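Local structure of neuraminidase (4GDI) at residues Cys154-Ile162 / Leu224-Asn232. The protein is a neuraminidase-like influenza A surface glycoprotein that forms a homotetramer and may cleave terminal sialic acid from glycoconjugates. Residues are numbered along the deposited sequence; the frame is centred on the assembly and turned at random.
Sequences CIEGSCFVI and LLRFTKELN
F160 and F227 meet as an offset edge-to-face pair: the ring centroids lie 5.9 Å apart with planes at 62°, and the edge of F227 turns toward the face of F160, F227 CE1 reaching 3.8 Å from F160 CD2. At the edge of the F160 ring, L231 CD2 comes within 3.7 Å of F160 CE2, and the carbonyl O of K229 also lies near the ring plane. Farther along, I162 CD1 and L225 CD2 touch tip to tip at 3.8 Å. At the other end K229 crosses I155, K229 CD lying 3.8 Å from I155 CG2, and a bend at chi3 (93°) carries NZ to E156. K229 NZ forms a salt bridge with E156 OE1 at 2.9 Å, approaching nearly along the C-O axis. One water accepts from K229 NZ and donates to the carbonyl O of E156 at 2.8 Å; it also bonds S158 OG, which has a further partner in E178.

A type I' turn from I155 to S158, braced by the C154-C159 disulfide, presents E156; a type I turn from T228 to L231, where T228 OG1 accepts from E230 N in an ST turn, carries K229 and L231. Strands 158-162 and 224-228, from adjacent four-stranded antiparallel sheets of the beta-propeller, set F160, I162, L225 and F227, packing blade against blade. In this largely apolar contact, carboxylate and water probably stabilise the ammonium charge at the turn end.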
loop_
_atom_site.group_PDB
_atom_site.type_symbol
_atom_site.label_atom_id
_atom_site.label_comp_id
_atom_site.label_asym_id
_atom_site.label_seq_id
_atom_site.Cartn_x
_atom_site.Cartn_y
_atom_site.Cartn_z
ATOM N N CYS A 154 -18.528 -19.394 -10.642
ATOM C CA CYS A 154 -18.571 -18.862 -12.020
ATOM C C CYS A 154 -18.053 -19.870 -13.047
ATOM O O CYS A 154 -17.023 -20.505 -12.848
ATOM C CB CYS A 154 -17.779 -17.560 -12.121
ATOM S SG CYS A 154 -18.432 -16.214 -11.126
ATOM N N ILE A 155 -18.810 -20.031 -14.129
ATOM C CA ILE A 155 -18.437 -20.885 -15.243
ATOM C C ILE A 155 -18.695 -20.133 -16.549
ATOM O O ILE A 155 -19.841 -19.824 -16.865
ATOM C CB ILE A 155 -19.290 -22.168 -15.303
ATOM C CG1 ILE A 155 -19.246 -22.921 -13.987
ATOM C CG2 ILE A 155 -18.795 -23.097 -16.411
ATOM C CD1 ILE A 155 -20.162 -24.111 -13.989
ATOM N N GLU A 156 -17.636 -19.821 -17.287
ATOM C CA GLU A 156 -17.779 -19.169 -18.591
ATOM C C GLU A 156 -18.675 -17.938 -18.533
ATOM O O GLU A 156 -19.466 -17.721 -19.418
ATOM C CB GLU A 156 -18.360 -20.158 -19.619
ATOM C CG GLU A 156 -17.407 -21.280 -20.006
ATOM C CD GLU A 156 -18.117 -22.591 -20.351
ATOM O OE1 GLU A 156 -19.367 -22.619 -20.377
ATOM O OE2 GLU A 156 -17.416 -23.601 -20.586
ATOM N N GLY A 157 -18.559 -17.139 -17.483
ATOM C CA GLY A 157 -19.312 -15.904 -17.404
ATOM C C GLY A 157 -20.661 -15.989 -16.706
ATOM O O GLY A 157 -21.246 -14.957 -16.389
ATOM N N SER A 158 -21.180 -17.196 -16.499
ATOM C CA SER A 158 -22.378 -17.372 -15.674
ATOM C C SER A 158 -21.982 -17.710 -14.230
ATOM O O SER A 158 -21.224 -18.654 -14.002
ATOM C CB SER A 158 -23.257 -18.504 -16.223
ATOM O OG SER A 158 -23.767 -18.212 -17.510
ATOM N N CYS A 159 -22.505 -16.965 -13.264
ATOM C CA CYS A 159 -22.203 -17.214 -11.851
ATOM C C CYS A 159 -23.437 -17.723 -11.091
ATOM O O CYS A 159 -24.538 -17.191 -11.236
ATOM C CB CYS A 159 -21.661 -15.938 -11.202
ATOM S SG CYS A 159 -20.106 -15.333 -11.967
ATOM N N PHE A 160 -23.248 -18.747 -10.267
ATOM C CA PHE A 160 -24.363 -19.384 -9.575
ATOM C C PHE A 160 -24.204 -19.252 -8.065
ATOM O O PHE A 160 -23.097 -19.348 -7.542
ATOM C CB PHE A 160 -24.425 -20.858 -9.958
ATOM C CG PHE A 160 -24.543 -21.084 -11.435
ATOM C CD1 PHE A 160 -23.420 -21.058 -12.244
ATOM C CD2 PHE A 160 -25.781 -21.340 -12.012
ATOM C CE1 PHE A 160 -23.525 -21.270 -13.624
ATOM C CE2 PHE A 160 -25.893 -21.546 -13.395
ATOM C CZ PHE A 160 -24.760 -21.505 -14.193
ATOM N N VAL A 161 -25.309 -19.014 -7.369
ATOM C CA VAL A 161 -25.273 -18.906 -5.917
ATOM C C VAL A 161 -26.570 -19.450 -5.343
ATOM O O VAL A 161 -27.621 -19.348 -5.972
ATOM C CB VAL A 161 -25.066 -17.463 -5.478
ATOM C CG1 VAL A 161 -26.234 -16.589 -5.929
ATOM C CG2 VAL A 161 -24.878 -17.377 -3.982
ATOM N N ILE A 162 -26.477 -20.068 -4.174
ATOM C CA ILE A 162 -27.646 -20.548 -3.450
ATOM C C ILE A 162 -28.148 -19.450 -2.516
ATOM O O ILE A 162 -27.398 -18.944 -1.692
ATOM C CB ILE A 162 -27.332 -21.804 -2.599
ATOM C CG1 ILE A 162 -26.661 -22.894 -3.454
ATOM C CG2 ILE A 162 -28.597 -22.350 -1.966
ATOM C CD1 ILE A 162 -27.423 -23.253 -4.686
ATOM N N LEU A 224 -26.181 -32.940 0.184
ATOM C CA LEU A 224 -25.339 -32.538 -0.935
ATOM C C LEU A 224 -26.153 -32.153 -2.138
ATOM O O LEU A 224 -27.189 -32.752 -2.433
ATOM C CB LEU A 224 -24.410 -33.681 -1.327
ATOM C CG LEU A 224 -23.518 -34.143 -0.184
ATOM C CD1 LEU A 224 -22.774 -35.396 -0.573
ATOM C CD2 LEU A 224 -22.539 -33.028 0.198
ATOM N N LEU A 225 -25.667 -31.154 -2.861
ATOM C CA LEU A 225 -26.360 -30.701 -4.049
ATOM C C LEU A 225 -25.412 -30.812 -5.239
ATOM O O LEU A 225 -24.245 -30.448 -5.143
ATOM C CB LEU A 225 -26.832 -29.261 -3.856
ATOM C CG LEU A 225 -27.372 -28.517 -5.075
ATOM C CD1 LEU A 225 -28.714 -29.057 -5.544
ATOM C CD2 LEU A 225 -27.456 -27.021 -4.748
ATOM N N ARG A 226 -25.920 -31.344 -6.344
ATOM C CA ARG A 226 -25.186 -31.381 -7.601
ATOM C C ARG A 226 -26.082 -30.743 -8.630
ATOM O O ARG A 226 -27.249 -31.124 -8.748
ATOM C CB ARG A 226 -24.912 -32.824 -8.033
ATOM C CG ARG A 226 -24.069 -33.624 -7.045
ATOM C CD ARG A 226 -24.366 -35.108 -7.173
ATOM N NE ARG A 226 -23.568 -35.904 -6.249
ATOM C CZ ARG A 226 -23.727 -37.208 -6.066
ATOM N NH1 ARG A 226 -24.676 -37.866 -6.721
ATOM N NH2 ARG A 226 -22.939 -37.855 -5.222
ATOM N N PHE A 227 -25.566 -29.772 -9.369
ATOM C CA PHE A 227 -26.368 -29.150 -10.405
ATOM C C PHE A 227 -25.548 -28.715 -11.607
ATOM O O PHE A 227 -24.327 -28.647 -11.538
ATOM C CB PHE A 227 -27.232 -28.014 -9.830
ATOM C CG PHE A 227 -26.479 -26.772 -9.414
ATOM C CD1 PHE A 227 -26.294 -25.726 -10.306
ATOM C CD2 PHE A 227 -26.042 -26.606 -8.103
ATOM C CE1 PHE A 227 -25.650 -24.563 -9.919
ATOM C CE2 PHE A 227 -25.404 -25.439 -7.707
ATOM C CZ PHE A 227 -25.208 -24.414 -8.614
ATOM N N THR A 228 -26.237 -28.496 -12.723
ATOM C CA THR A 228 -25.606 -28.131 -13.982
ATOM C C THR A 228 -25.770 -26.643 -14.277
ATOM O O THR A 228 -26.531 -25.925 -13.599
ATOM C CB THR A 228 -26.211 -28.901 -15.164
ATOM O OG1 THR A 228 -27.540 -28.420 -15.428
ATOM C CG2 THR A 228 -26.264 -30.418 -14.891
ATOM N N LYS A 229 -25.062 -26.187 -15.301
ATOM C CA LYS A 229 -25.221 -24.835 -15.817
ATOM C C LYS A 229 -26.658 -24.551 -16.234
ATOM O O LYS A 229 -27.050 -23.404 -16.326
ATOM C CB LYS A 229 -24.319 -24.623 -17.036
ATOM C CG LYS A 229 -22.944 -24.097 -16.721
ATOM C CD LYS A 229 -22.231 -23.683 -18.006
ATOM C CE LYS A 229 -22.436 -22.201 -18.309
ATOM N NZ LYS A 229 -22.076 -21.866 -19.711
ATOM N N GLU A 230 -27.434 -25.593 -16.517
ATOM C CA GLU A 230 -28.826 -25.422 -16.942
ATOM C C GLU A 230 -29.821 -25.511 -15.774
ATOM O O GLU A 230 -31.035 -25.490 -15.980
ATOM C CB GLU A 230 -29.170 -26.475 -17.994
ATOM C CG GLU A 230 -28.265 -26.409 -19.228
ATOM C CD GLU A 230 -28.241 -25.021 -19.894
ATOM O OE1 GLU A 230 -29.251 -24.261 -19.825
ATOM O OE2 GLU A 230 -27.186 -24.691 -20.478
ATOM N N LEU A 231 -29.291 -25.614 -14.558
ATOM C CA LEU A 231 -30.083 -25.650 -13.321
ATOM C C LEU A 231 -30.835 -26.949 -13.117
ATOM O O LEU A 231 -31.732 -27.021 -12.285
ATOM C CB LEU A 231 -31.041 -24.466 -13.210
ATOM C CG LEU A 231 -30.326 -23.111 -13.292
ATOM C CD1 LEU A 231 -31.274 -21.955 -12.975
ATOM C CD2 LEU A 231 -29.124 -23.071 -12.369
ATOM N N ASN A 232 -30.452 -27.986 -13.855
ATOM C CA ASN A 232 -30.835 -29.332 -13.469
ATOM C C ASN A 232 -30.066 -29.745 -12.233
ATOM O O ASN A 232 -28.928 -29.328 -12.051
ATOM C CB ASN A 232 -30.603 -30.291 -14.615
ATOM C CG ASN A 232 -31.682 -30.171 -15.642
ATOM O OD1 ASN A 232 -32.854 -30.272 -15.307
ATOM N ND2 ASN A 232 -31.310 -29.904 -16.882
HETATM O O HOH W 1 -21.893 -19.020 -19.680
#